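Local coordinates for cellulose-binding protein (Saccharophagus degradans, PDB 2YHG) that is related to nucleoside hydrolases and associated with carbohydrate metabolism, and may hydrolyse N- or O-glycosidic bonds, at residues Gly67-Ser72 with Gly280-Ser285; Asn84-Ala89 with Gly99-Ala104; Pro145-Cys150 with Lys179-Asp184; His332-Val337 with Leu418-Ser423; Ala382-Gly387 with Gly409-Ile414. All blocks are in the same frame, centred on the assembly; numbering follows the deposited sequence. Where two conformers were deposited one is given.

Contact 1: residues Gly67-Ser72 with Gly280-Ser285; sequences GCWKKS and GMSCMS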
# COMPACT_ATOMS: atom_id res chain seq x y z
N GLY A 67 7.13 -15.62 10.90
CA GLY A 67 7.42 -14.46 11.74
C GLY A 67 7.39 -14.91 13.19
O GLY A 67 7.27 -16.11 13.45
N CYS A 68 7.57 -14.01 14.14
CA CYS A 68 7.67 -14.43 15.51
C CYS A 68 6.40 -15.00 16.10
O CYS A 68 6.46 -15.66 17.13
CB CYS A 68 8.37 -13.43 16.40
SG CYS A 68 7.80 -11.83 16.66
N TRP A 69 5.26 -14.82 15.42
CA TRP A 69 4.01 -15.45 15.81
C TRP A 69 3.75 -16.77 15.09
O TRP A 69 2.77 -17.45 15.41
CB TRP A 69 2.84 -14.51 15.57
CG TRP A 69 2.93 -13.23 16.35
CD1 TRP A 69 3.06 -11.99 15.84
CD2 TRP A 69 2.89 -13.08 17.78
NE1 TRP A 69 3.13 -11.07 16.84
CE2 TRP A 69 3.03 -11.71 18.05
CE3 TRP A 69 2.78 -13.96 18.86
CZ2 TRP A 69 3.07 -11.19 19.36
CZ3 TRP A 69 2.84 -13.45 20.17
CH2 TRP A 69 2.95 -12.08 20.38
N LYS A 70 4.62 -17.16 14.17
CA LYS A 70 4.48 -18.39 13.39
C LYS A 70 5.86 -18.74 12.86
O LYS A 70 6.20 -18.36 11.73
CB LYS A 70 3.46 -18.19 12.26
CG LYS A 70 3.35 -19.38 11.27
CD LYS A 70 1.93 -19.87 11.10
CE LYS A 70 1.90 -21.33 10.63
NZ LYS A 70 2.69 -21.53 9.40
N LYS A 71 6.67 -19.43 13.66
CA LYS A 71 8.08 -19.56 13.36
C LYS A 71 8.44 -20.64 12.37
O LYS A 71 9.59 -20.70 11.94
CB LYS A 71 8.89 -19.71 14.65
CG LYS A 71 8.92 -18.43 15.48
CD LYS A 71 9.89 -18.51 16.63
CE LYS A 71 10.10 -17.16 17.25
NZ LYS A 71 11.13 -17.20 18.33
N SER A 72 7.48 -21.46 11.98
CA SER A 72 7.70 -22.51 10.99
C SER A 72 6.51 -22.55 10.04
O SER A 72 5.37 -22.39 10.47
CB SER A 72 7.86 -23.86 11.71
OG SER A 72 8.07 -24.92 10.80
N GLY A 280 10.11 -4.02 17.55
CA GLY A 280 9.12 -4.96 17.04
C GLY A 280 8.19 -5.44 18.14
O GLY A 280 8.21 -4.99 19.28
N MET A 281 7.36 -6.40 17.77
CA MET A 281 6.36 -6.96 18.65
C MET A 281 6.98 -7.80 19.75
O MET A 281 8.14 -8.18 19.73
CB MET A 281 5.37 -7.78 17.84
CG MET A 281 4.65 -6.98 16.76
SD MET A 281 3.28 -7.82 15.95
CE MET A 281 1.99 -7.55 17.16
N SER A 282 6.14 -8.12 20.74
CA SER A 282 6.61 -8.77 21.96
C SER A 282 7.23 -10.13 21.72
O SER A 282 8.13 -10.53 22.47
CB SER A 282 5.48 -8.90 22.96
OG SER A 282 4.49 -9.77 22.47
N CYS A 283 6.86 -10.81 20.62
CA CYS A 283 7.42 -12.09 20.29
C CYS A 283 8.85 -12.04 19.78
O CYS A 283 9.44 -13.10 19.61
CB CYS A 283 6.52 -12.86 19.31
SG CYS A 283 6.06 -12.05 17.71
N MET A 284 9.41 -10.83 19.65
CA MET A 284 10.81 -10.68 19.34
C MET A 284 11.51 -9.74 20.34
O MET A 284 12.55 -9.15 20.03
CB MET A 284 11.05 -10.22 17.90
CG MET A 284 10.44 -8.90 17.52
SD MET A 284 10.92 -8.31 15.89
CE MET A 284 12.70 -8.10 16.15
N SER A 285 11.02 -9.72 21.57
CA SER A 285 11.61 -8.88 22.57
C SER A 285 13.11 -9.14 22.74
O SER A 285 13.56 -10.26 22.72
CB SER A 285 10.88 -9.07 23.88
OG SER A 285 10.94 -10.40 24.28
O HOH W 1 11.53 -14.52 18.61

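Contact 2: residues Asn84-Ala89 with Gly99-Ala104; sequences NAYSQA and GFPTPA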
# COMPACT_ATOMS: atom_id res chain seq x y z
N ASN A 84 -8.13 -20.21 -5.15
CA ASN A 84 -9.22 -20.97 -5.76
C ASN A 84 -10.50 -20.15 -5.75
O ASN A 84 -11.23 -20.09 -6.73
CB ASN A 84 -9.40 -22.29 -5.02
CG ASN A 84 -10.46 -23.15 -5.61
OD1 ASN A 84 -10.41 -23.50 -6.79
ND2 ASN A 84 -11.46 -23.45 -4.81
N ALA A 85 -10.77 -19.46 -4.64
CA ALA A 85 -11.91 -18.54 -4.57
C ALA A 85 -11.76 -17.40 -5.56
O ALA A 85 -12.73 -17.01 -6.24
CB ALA A 85 -12.09 -17.99 -3.15
N TYR A 86 -10.55 -16.85 -5.68
CA TYR A 86 -10.32 -15.80 -6.67
C TYR A 86 -10.66 -16.27 -8.08
O TYR A 86 -11.29 -15.52 -8.84
CB TYR A 86 -8.89 -15.29 -6.61
CG TYR A 86 -8.59 -14.22 -7.63
CD1 TYR A 86 -8.90 -12.90 -7.39
CD2 TYR A 86 -7.96 -14.54 -8.83
CE1 TYR A 86 -8.58 -11.90 -8.32
CE2 TYR A 86 -7.67 -13.55 -9.79
CZ TYR A 86 -7.96 -12.24 -9.50
OH TYR A 86 -7.61 -11.24 -10.36
N SER A 87 -10.29 -17.49 -8.40
CA SER A 87 -10.57 -17.99 -9.73
C SER A 87 -12.08 -18.05 -9.99
O SER A 87 -12.54 -17.87 -11.13
CB SER A 87 -9.91 -19.34 -9.96
OG SER A 87 -10.61 -20.40 -9.32
N GLN A 88 -12.88 -18.28 -8.96
CA GLN A 88 -14.33 -18.26 -9.12
C GLN A 88 -14.90 -16.85 -9.28
O GLN A 88 -15.89 -16.67 -9.98
CB GLN A 88 -14.99 -18.97 -7.93
CG GLN A 88 -14.61 -20.42 -7.80
CD GLN A 88 -15.07 -21.04 -6.49
OE1 GLN A 88 -16.25 -20.93 -6.14
NE2 GLN A 88 -14.12 -21.47 -5.68
N ALA A 89 -14.26 -15.87 -8.65
CA ALA A 89 -14.69 -14.46 -8.70
C ALA A 89 -14.19 -13.73 -9.95
O ALA A 89 -14.75 -12.73 -10.38
CB ALA A 89 -14.22 -13.72 -7.45
N GLY A 99 -7.41 -5.06 -16.00
CA GLY A 99 -6.13 -5.32 -15.38
C GLY A 99 -6.16 -6.21 -14.15
O GLY A 99 -5.15 -6.32 -13.47
N PHE A 100 -7.25 -6.92 -13.89
CA PHE A 100 -7.16 -7.96 -12.86
C PHE A 100 -6.19 -9.02 -13.31
O PHE A 100 -6.26 -9.46 -14.46
CB PHE A 100 -8.54 -8.56 -12.54
CG PHE A 100 -9.32 -7.76 -11.53
CD1 PHE A 100 -9.01 -7.84 -10.17
CD2 PHE A 100 -10.33 -6.89 -11.91
CE1 PHE A 100 -9.66 -7.10 -9.26
CE2 PHE A 100 -11.04 -6.18 -10.96
CZ PHE A 100 -10.66 -6.23 -9.63
N PRO A 101 -5.30 -9.47 -12.43
CA PRO A 101 -4.39 -10.53 -12.83
C PRO A 101 -5.12 -11.86 -13.05
O PRO A 101 -6.10 -12.15 -12.36
CB PRO A 101 -3.43 -10.62 -11.63
CG PRO A 101 -4.18 -10.05 -10.48
CD PRO A 101 -5.08 -9.00 -11.04
N THR A 102 -4.66 -12.66 -14.01
CA THR A 102 -5.33 -13.92 -14.24
C THR A 102 -5.09 -14.88 -13.07
O THR A 102 -4.04 -14.83 -12.43
CB THR A 102 -4.90 -14.57 -15.55
OG1 THR A 102 -3.54 -14.97 -15.42
CG2 THR A 102 -5.09 -13.65 -16.75
N PRO A 103 -6.02 -15.81 -12.87
CA PRO A 103 -5.78 -16.85 -11.89
C PRO A 103 -4.51 -17.63 -12.15
O PRO A 103 -3.74 -17.89 -11.21
CB PRO A 103 -7.02 -17.73 -12.01
CG PRO A 103 -8.11 -16.78 -12.41
CD PRO A 103 -7.40 -15.86 -13.39
N ALA A 104 -4.20 -17.89 -13.41
CA ALA A 104 -3.00 -18.62 -13.72
C ALA A 104 -1.74 -17.83 -13.32
O ALA A 104 -0.76 -18.40 -12.85
CB ALA A 104 -2.94 -19.01 -15.22

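Contact 3: residues Pro145-Cys150 with Lys179-Asp184; sequences PVWATC and KLRVYD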
# COMPACT_ATOMS: atom_id res chain seq x y z
N PRO A 145 10.33 1.00 -9.10
CA PRO A 145 10.85 0.24 -7.97
C PRO A 145 9.87 -0.85 -7.57
O PRO A 145 8.71 -0.84 -7.97
CB PRO A 145 10.99 1.30 -6.89
CG PRO A 145 10.11 2.40 -7.27
CD PRO A 145 9.96 2.37 -8.74
N VAL A 146 10.35 -1.76 -6.74
CA VAL A 146 9.44 -2.73 -6.22
C VAL A 146 9.43 -2.78 -4.72
O VAL A 146 10.45 -2.62 -4.02
CB VAL A 146 9.67 -4.08 -6.85
CG1 VAL A 146 11.06 -4.52 -6.57
CG2 VAL A 146 8.64 -5.10 -6.42
N TRP A 147 8.21 -2.85 -4.22
CA TRP A 147 7.95 -2.97 -2.80
C TRP A 147 7.92 -4.43 -2.42
O TRP A 147 7.28 -5.25 -3.09
CB TRP A 147 6.62 -2.36 -2.42
CG TRP A 147 6.64 -0.88 -2.49
CD1 TRP A 147 6.54 -0.10 -3.62
CD2 TRP A 147 6.92 0.01 -1.42
NE1 TRP A 147 6.75 1.21 -3.30
CE2 TRP A 147 6.99 1.31 -1.97
CE3 TRP A 147 7.15 -0.15 -0.05
CZ2 TRP A 147 7.29 2.42 -1.18
CZ3 TRP A 147 7.41 0.94 0.73
CH2 TRP A 147 7.50 2.23 0.14
N ALA A 148 8.58 -4.75 -1.32
CA ALA A 148 8.43 -6.05 -0.67
C ALA A 148 7.93 -5.80 0.74
O ALA A 148 8.46 -4.94 1.43
CB ALA A 148 9.72 -6.87 -0.69
N THR A 149 6.92 -6.54 1.16
CA THR A 149 6.27 -6.27 2.42
C THR A 149 6.44 -7.42 3.39
O THR A 149 6.62 -8.59 3.01
CB THR A 149 4.81 -5.91 2.25
OG1 THR A 149 4.11 -7.12 1.95
CG2 THR A 149 4.61 -4.87 1.13
N CYS A 150 6.32 -7.09 4.67
CA CYS A 150 6.39 -8.05 5.77
C CYS A 150 5.07 -8.04 6.53
O CYS A 150 4.84 -7.19 7.40
CB CYS A 150 7.54 -7.72 6.72
SG CYS A 150 8.99 -7.13 5.83
N LYS A 179 16.50 0.03 -5.89
CA LYS A 179 15.27 -0.30 -6.57
C LYS A 179 14.23 -1.01 -5.69
O LYS A 179 13.13 -1.26 -6.14
CB LYS A 179 15.59 -1.20 -7.75
CG LYS A 179 16.39 -0.49 -8.82
CD LYS A 179 16.77 -1.36 -9.98
CE LYS A 179 17.67 -2.48 -9.55
NZ LYS A 179 18.25 -3.22 -10.71
N LEU A 180 14.58 -1.25 -4.43
CA LEU A 180 13.73 -1.95 -3.46
C LEU A 180 13.16 -0.94 -2.47
O LEU A 180 13.78 0.08 -2.19
CB LEU A 180 14.58 -2.99 -2.75
CG LEU A 180 13.89 -3.95 -1.78
CD1 LEU A 180 12.80 -4.78 -2.44
CD2 LEU A 180 14.95 -4.82 -1.13
N ARG A 181 12.00 -1.27 -1.89
CA ARG A 181 11.46 -0.59 -0.73
C ARG A 181 10.82 -1.65 0.15
O ARG A 181 10.30 -2.64 -0.39
CB ARG A 181 10.42 0.47 -1.03
CG ARG A 181 10.95 1.72 -1.72
CD ARG A 181 10.72 1.60 -3.20
NE ARG A 181 11.13 2.87 -3.89
CZ ARG A 181 12.36 3.13 -4.31
NH1 ARG A 181 13.35 2.29 -4.14
NH2 ARG A 181 12.54 4.19 -5.08
N VAL A 182 10.88 -1.47 1.46
CA VAL A 182 10.26 -2.41 2.38
C VAL A 182 9.19 -1.72 3.20
O VAL A 182 9.43 -0.65 3.78
CB VAL A 182 11.33 -3.05 3.31
CG1 VAL A 182 10.68 -3.95 4.37
CG2 VAL A 182 12.35 -3.85 2.48
N TYR A 183 8.03 -2.38 3.30
CA TYR A 183 6.97 -1.97 4.22
C TYR A 183 6.76 -3.14 5.18
O TYR A 183 6.25 -4.19 4.81
CB TYR A 183 5.67 -1.63 3.47
CG TYR A 183 4.66 -0.87 4.29
CD1 TYR A 183 4.08 -1.43 5.43
CD2 TYR A 183 4.23 0.39 3.92
CE1 TYR A 183 3.11 -0.75 6.13
CE2 TYR A 183 3.24 1.08 4.64
CZ TYR A 183 2.69 0.49 5.75
OH TYR A 183 1.69 1.09 6.51
N ASP A 184 7.23 -2.94 6.42
CA ASP A 184 7.22 -3.93 7.50
C ASP A 184 6.08 -3.57 8.44
O ASP A 184 6.06 -2.49 9.01
CB ASP A 184 8.58 -3.85 8.19
CG ASP A 184 8.67 -4.50 9.55
OD1 ASP A 184 7.74 -5.22 9.95
OD2 ASP A 184 9.74 -4.27 10.21

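Contact 4: residues His332-Val337 with Leu418-Ser423; sequences HHPVPV and LRDNGS. With CA (calcium ion), chain D.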
# COMPACT_ATOMS: atom_id res chain seq x y z
N HIS A 332 -18.64 2.06 -9.53
CA HIS A 332 -17.23 2.20 -9.90
C HIS A 332 -16.71 3.61 -9.60
O HIS A 332 -17.48 4.57 -9.55
CB HIS A 332 -17.03 1.84 -11.36
CG HIS A 332 -17.69 0.54 -11.71
ND1 HIS A 332 -19.03 0.48 -12.02
CD2 HIS A 332 -17.26 -0.74 -11.63
CE1 HIS A 332 -19.40 -0.79 -12.13
NE2 HIS A 332 -18.34 -1.55 -11.92
N HIS A 333 -15.42 3.72 -9.38
CA HIS A 333 -14.83 4.95 -8.88
C HIS A 333 -14.93 6.09 -9.88
O HIS A 333 -14.74 5.88 -11.08
CB HIS A 333 -13.40 4.74 -8.47
CG HIS A 333 -13.21 3.57 -7.58
ND1 HIS A 333 -13.31 2.26 -8.01
CD2 HIS A 333 -12.93 3.52 -6.26
CE1 HIS A 333 -13.08 1.46 -6.98
NE2 HIS A 333 -12.88 2.20 -5.90
N PRO A 334 -15.07 7.32 -9.37
CA PRO A 334 -14.97 8.47 -10.26
C PRO A 334 -13.53 8.66 -10.73
O PRO A 334 -12.58 8.09 -10.16
CB PRO A 334 -15.43 9.62 -9.39
CG PRO A 334 -15.27 9.17 -7.98
CD PRO A 334 -15.38 7.70 -7.98
N VAL A 335 -13.39 9.43 -11.80
CA VAL A 335 -12.16 9.57 -12.54
C VAL A 335 -11.72 11.05 -12.52
O VAL A 335 -12.39 11.91 -13.11
CB VAL A 335 -12.33 9.10 -13.98
CG1 VAL A 335 -11.03 9.38 -14.74
CG2 VAL A 335 -12.70 7.61 -14.01
N PRO A 336 -10.65 11.37 -11.79
CA PRO A 336 -10.29 12.79 -11.67
C PRO A 336 -9.54 13.30 -12.88
O PRO A 336 -8.70 12.61 -13.45
CB PRO A 336 -9.33 12.84 -10.48
CG PRO A 336 -9.39 11.58 -9.87
CD PRO A 336 -9.92 10.55 -10.82
N VAL A 337 -9.78 14.57 -13.19
CA VAL A 337 -8.98 15.34 -14.13
C VAL A 337 -8.74 16.70 -13.50
O VAL A 337 -9.68 17.24 -12.92
CB VAL A 337 -9.72 15.49 -15.48
CG1 VAL A 337 -8.94 16.41 -16.42
CG2 VAL A 337 -9.96 14.10 -16.11
N LEU A 418 -12.51 13.58 -4.83
CA LEU A 418 -13.68 13.46 -5.64
C LEU A 418 -14.55 12.34 -5.01
O LEU A 418 -14.03 11.29 -4.69
CB LEU A 418 -13.18 13.11 -7.05
CG LEU A 418 -14.14 13.19 -8.21
CD1 LEU A 418 -14.70 14.60 -8.40
CD2 LEU A 418 -13.50 12.72 -9.49
N ARG A 419 -15.86 12.55 -4.90
CA ARG A 419 -16.76 11.56 -4.29
C ARG A 419 -17.99 11.47 -5.15
O ARG A 419 -18.63 12.51 -5.43
CB ARG A 419 -17.16 12.01 -2.88
CG ARG A 419 -18.10 11.07 -2.15
CD ARG A 419 -18.55 11.66 -0.83
NE ARG A 419 -19.56 12.68 -1.06
CZ ARG A 419 -19.72 13.77 -0.35
N ASP A 420 -18.36 10.26 -5.56
CA ASP A 420 -19.60 10.06 -6.29
C ASP A 420 -20.77 9.83 -5.36
O ASP A 420 -20.61 9.75 -4.15
CB ASP A 420 -19.46 8.98 -7.39
CG ASP A 420 -19.42 7.55 -6.87
OD1 ASP A 420 -19.99 7.27 -5.79
OD2 ASP A 420 -18.86 6.71 -7.61
N ASN A 421 -21.98 9.85 -5.92
CA ASN A 421 -23.19 9.57 -5.14
C ASN A 421 -23.78 8.19 -5.47
O ASN A 421 -24.98 7.97 -5.28
CB ASN A 421 -24.23 10.68 -5.31
CG ASN A 421 -24.88 10.67 -6.67
OD1 ASN A 421 -24.32 10.15 -7.64
ND2 ASN A 421 -26.08 11.26 -6.76
N GLY A 422 -22.95 7.27 -5.91
CA GLY A 422 -23.33 5.90 -6.08
C GLY A 422 -23.38 5.15 -4.75
O GLY A 422 -23.24 5.72 -3.71
N SER A 423 -23.67 3.86 -4.85
CA SER A 423 -23.97 3.01 -3.65
C SER A 423 -22.92 1.89 -3.57
O SER A 423 -22.93 1.04 -4.41
CB SER A 423 -25.32 2.32 -3.77
OG SER A 423 -25.58 1.56 -2.59
CA CA D . -19.48 5.81 -9.66

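Contact 5: residues Ala382-Gly387 with Gly409-Ile414; sequences ADSYSG and GKDIHI. With MG (magnesium ion), chain E.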
# COMPACT_ATOMS: atom_id res chain seq x y z
N ALA A 382 1.76 17.23 5.20
CA ALA A 382 2.62 16.55 4.27
C ALA A 382 3.65 17.47 3.61
O ALA A 382 4.62 16.99 3.04
CB ALA A 382 1.79 15.89 3.19
N ASP A 383 3.44 18.78 3.66
CA ASP A 383 4.25 19.69 2.88
C ASP A 383 5.23 20.48 3.75
O ASP A 383 5.16 20.47 4.98
CB ASP A 383 3.38 20.59 1.97
CG ASP A 383 2.45 21.51 2.70
OD1 ASP A 383 2.63 21.79 3.89
OD2 ASP A 383 1.48 21.97 2.05
N SER A 384 6.20 21.13 3.11
CA SER A 384 7.25 21.80 3.86
C SER A 384 6.87 23.20 4.27
O SER A 384 7.47 23.76 5.19
CB SER A 384 8.55 21.79 3.11
OG SER A 384 8.46 22.57 1.91
N TYR A 385 5.87 23.79 3.64
CA TYR A 385 5.40 25.10 4.04
C TYR A 385 4.84 25.01 5.43
O TYR A 385 4.07 24.09 5.74
CB TYR A 385 4.36 25.59 3.04
CG TYR A 385 3.86 26.96 3.36
CD1 TYR A 385 4.74 28.03 3.37
CD2 TYR A 385 2.55 27.19 3.64
CE1 TYR A 385 4.30 29.31 3.71
CE2 TYR A 385 2.09 28.47 3.98
CZ TYR A 385 2.99 29.51 4.03
OH TYR A 385 2.55 30.77 4.40
N SER A 386 5.17 25.97 6.28
CA SER A 386 4.76 25.88 7.67
C SER A 386 3.44 26.55 7.97
O SER A 386 2.88 26.34 9.04
CB SER A 386 5.81 26.42 8.62
OG SER A 386 5.89 27.81 8.52
N GLY A 387 2.96 27.39 7.07
CA GLY A 387 1.78 28.20 7.30
C GLY A 387 0.52 27.63 6.68
O GLY A 387 0.45 26.48 6.25
N GLY A 409 10.70 28.67 -1.64
CA GLY A 409 11.56 27.59 -1.28
C GLY A 409 10.88 26.45 -0.54
O GLY A 409 11.56 25.52 -0.08
N LYS A 410 9.57 26.47 -0.46
CA LYS A 410 8.80 25.39 0.17
C LYS A 410 7.88 24.76 -0.87
O LYS A 410 7.74 25.27 -1.99
CB LYS A 410 7.96 26.00 1.28
CG LYS A 410 8.74 26.80 2.31
CD LYS A 410 9.77 25.95 3.03
CE LYS A 410 10.59 26.80 3.99
NZ LYS A 410 11.57 25.95 4.69
N ASP A 411 7.24 23.67 -0.49
CA ASP A 411 6.16 23.13 -1.29
C ASP A 411 4.86 23.18 -0.53
O ASP A 411 4.81 23.30 0.73
CB ASP A 411 6.45 21.75 -1.92
CG ASP A 411 6.49 20.58 -0.98
OD1 ASP A 411 6.36 20.71 0.25
OD2 ASP A 411 6.54 19.44 -1.51
N ILE A 412 3.78 23.11 -1.29
CA ILE A 412 2.41 23.19 -0.79
C ILE A 412 1.65 22.05 -1.47
O ILE A 412 1.63 21.97 -2.70
CB ILE A 412 1.77 24.54 -1.13
CG1 ILE A 412 2.43 25.67 -0.31
CG2 ILE A 412 0.27 24.53 -0.91
CD1 ILE A 412 2.07 27.07 -0.74
N HIS A 413 1.05 21.18 -0.68
CA HIS A 413 0.30 20.05 -1.20
C HIS A 413 -1.18 20.35 -1.13
O HIS A 413 -1.74 20.58 -0.04
CB HIS A 413 0.61 18.77 -0.42
CG HIS A 413 1.98 18.25 -0.64
ND1 HIS A 413 2.30 16.92 -0.44
CD2 HIS A 413 3.13 18.88 -0.98
CE1 HIS A 413 3.60 16.78 -0.64
NE2 HIS A 413 4.13 17.95 -0.96
N ILE A 414 -1.84 20.34 -2.29
CA ILE A 414 -3.27 20.54 -2.41
C ILE A 414 -3.89 19.26 -2.87
O ILE A 414 -3.44 18.68 -3.85
CB ILE A 414 -3.59 21.68 -3.39
CG1 ILE A 414 -2.85 22.98 -3.01
CG2 ILE A 414 -5.09 21.86 -3.49
CD1 ILE A 414 -3.25 23.57 -1.67
MG MG E . 3.20 21.99 6.01
O HOH W 2 4.19 21.77 8.10

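Contact 1: residues Gly67-Ser72 with Gly280-Ser285
C283 supplies the bump of this contact and W69 the flat surface it presses on. The C283 sulfur stands over the middle of the indole, with SG 3.1 Å from the centroid of the five-membered ring of W69. Beside it, C283 CB sits almost on the normal of the six-membered ring, 3.6 Å from the W69 centroid, so one residue spans both halves of the same face. The approach is fixed by a covalent bond, C68 SG to C283 SG at 2.0 Å, with a disulfide torsion of 62°. At the indole edge M281 crosses at about a right angle, and W69 NE1 points in plane at M281 SD, 3.4 Å away, a weak but nearly straight hydrogen bond (167°). S282 OG meets the far rim, 3.5 Å from W69 CH2. Behind the disulfide, M284 CB rests 3.8 Å from C68 SG, and a water joins K71 NZ to C283 O. The 67-72 loop follows strand 58-64 and precedes helix 77-93, whereas 280-285 lies between strands 273-276 and 295-298; backbone hydrogen bonds from C68 to Q188 and from M281 to G187 tie both to the loop after strand 180-185.

Contact 2: residues Asn84-Ala89 with Gly99-Ala104
S87 and P103 bring the two backbones nearest, their CA atoms 5.4 Å apart, where helix 77-93 passes the beginning of helix 103-108. The polar link is made one residue earlier on the first helix, by Y86. Its CG is anti to the backbone N (chi1 179°), which extends the ring across to the other segment and delivers the phenol oxygen to the backbone there. Y86 OH donates to P101 O at 2.7 Å; the donor lies in the carbonyl plane, on a lone pair, with a C=O...O angle of 142°, and P101 O in turn lies in the plane of the phenol ring, at its edge. The same hydroxyl is packed against carbon, with P101 CD 3.4 Å and F100 CB 3.6 Å from Y86 OH. These contacts belong to the turn between two consecutive helices of the nucleoside hydrolase-like domain, 77-93 and 103-108, joined by a loop. T102 is the N-cap of the second helix, its OG1 bonded to the backbone N of Y105, and P103 follows as the first helical residue. The P103 ring rests on S87: its CG is 3.8 Å from S87 CA, and its CB is 3.9 Å from S87 CB. In the conformer given, S87 OG turns back to its own helix and bonds N84 O at 2.7 Å. L93 of helix 77-93 touches both Y86 and F100, and L106 of helix 103-108 packs on Y86 and P101.

Contact 3: residues Pro145-Cys150 with Lys179-Asp184
V146-C150 and L180-D184 pair as parallel strands in register, V146 beside L180 through C150 beside D184, with axes 4.6 Å apart and 21° between their directions. Backbone hydrogen bonds come first. V146 N donates to K179 O (2.9 Å) and V146 O accepts from R181 N; A148 bonds R181 O and Y183 N in the same manner, and C150 N closes the ladder on Y183 O. Flat-group contacts occupy the face bearing W147, T149, R181 and Y183. R181 CB lies over the indole, 3.3 Å from the centroid of the W147 six-membered ring. Further out, the arginine chain bends at chi2 (97°), and its guanidinium turns one face to P145, whose CB is 3.4 Å from R181 NE; the indole of W147 and the guanidinium of R181 stand 89° apart. Apolar contacts fill the other face, where A148 CB is 4.1 Å from L180 CD1 and C150 SG is 3.9 Å from V182 CG1, all covered by helix 155-167 of the beta-alpha-beta crossover. Five backbone bonds thus set the register, while the polar ends are satisfied outside the pair: R181 NE by S260, T149 OG1 by H33, D184 by R206 and Y204.

Contact 4: residues His332-Val337 with Leu418-Ser423
D420 and H332 meet through a calcium ion at one end of the C-terminal beta domain, where strand 411-420 runs out into a loop. The site is completed by N331 and by D366, D368 and D370, spaced as Asp-x-Asp-x-Asp. Along the strand from the ion, apolar packing takes over: L418, touching L372 and Y374 of strand 372-378, sets its CD2, in the conformer given, 3.7 Å from P334 CB and 3.9 Å from P336 CA. The D420 side chain can be followed outward. CB points toward the 332-337 segment, 3.9 Å from the calcium, and chi1 of 75° sets CG between the backbone N and carbonyl carbon. CG passes P334 CD at 4.2 Å. At the tip the two oxygens divide the work. D420 OD1 turns to its own loop and takes the N-H of G422 in an Asx turn, met from above the carboxylate plane; it also accepts from L426 N. This second grip holds the carboxylate's rotation while the other oxygen coordinates. The H332 imidazole heads away from the metal, bonding H96 through NE2. D420 OD2 binds the calcium at 2.3 Å, next to H332 O, which binds it at 2.4 Å; the 3.2 Å between D420 OD2 and H332 O is therefore the spacing of two ligands of one metal, and no hydrogen bond joins them.

Contact 5: residues Ala382-Gly387 with Gly409-Ile414
D383, S384 and D411 share one first torsion (chi1 63°, 66° and 72°), which tucks each polar group between its own backbone N and carbonyl carbon and turns it to the facing segment. S384 and D411 consequently bond reciprocally: S384 N gives its hydrogen to D411 OD1, met nearly along the C-O axis, and D411 N gives its own to S384 OG, both at 2.9 Å. Y385 N adds a bond to D411 O that lies in the carbonyl plane. D383 works in two directions. Its OD2 accepts from H413 N at 2.9 Å on the anti lone pair, while D383 OD1 binds a magnesium ion at 2.2 Å. Y385 O and a water are further ligands, and G380 completes the group. The segment is a magnesium-binding loop of the C-terminal beta domain: it follows strand 372-378 and folds back along residues of strand 411-420, the antiparallel neighbour. D383 OD2 has a second partner in H378 NE2, so the carboxylate is held from two strands and the metal. The H413 ring packs against the loop, with D383 CB 3.4 Å from its CD2 and A382 O above the rim of the same ring face. The imidazole is fixed at both nitrogens, NE2 donating to D411 OD2 (2.9 Å) in the ring plane and ND1 bonded to R431 NH1, a pattern consistent with a neutral ring. Y385 and I412 run side by side, Y385 CB 3.9 Å from I412 CG1, and the phenol runs on to bond N406 through its hydroxyl.

Overall arrangement
Contacts 1, 2 and 3 belong to the nucleoside hydrolase-like part of this C-terminal piece of a longer protein; contacts 4 and 5 involve the beta domain that ends it. Contact 3 pairs central strands of the six-stranded parallel sheet, ordered 3-2-1-4-5-6 as in Rossmann-type folds. Contact 1 spans the chain around contacts 2 and 3, its centre about 20 Å from that of contact 3. Contact 2 lies peripherally, its nearest atoms about 8 Å from contact 4. Contacts 4 and 5 use opposite ends of strand 411-420, centres about 27 Å apart: the calcium is bound in part by D420 of the strand, whereas the magnesium binds the loop that hydrogen-bonds to its other end.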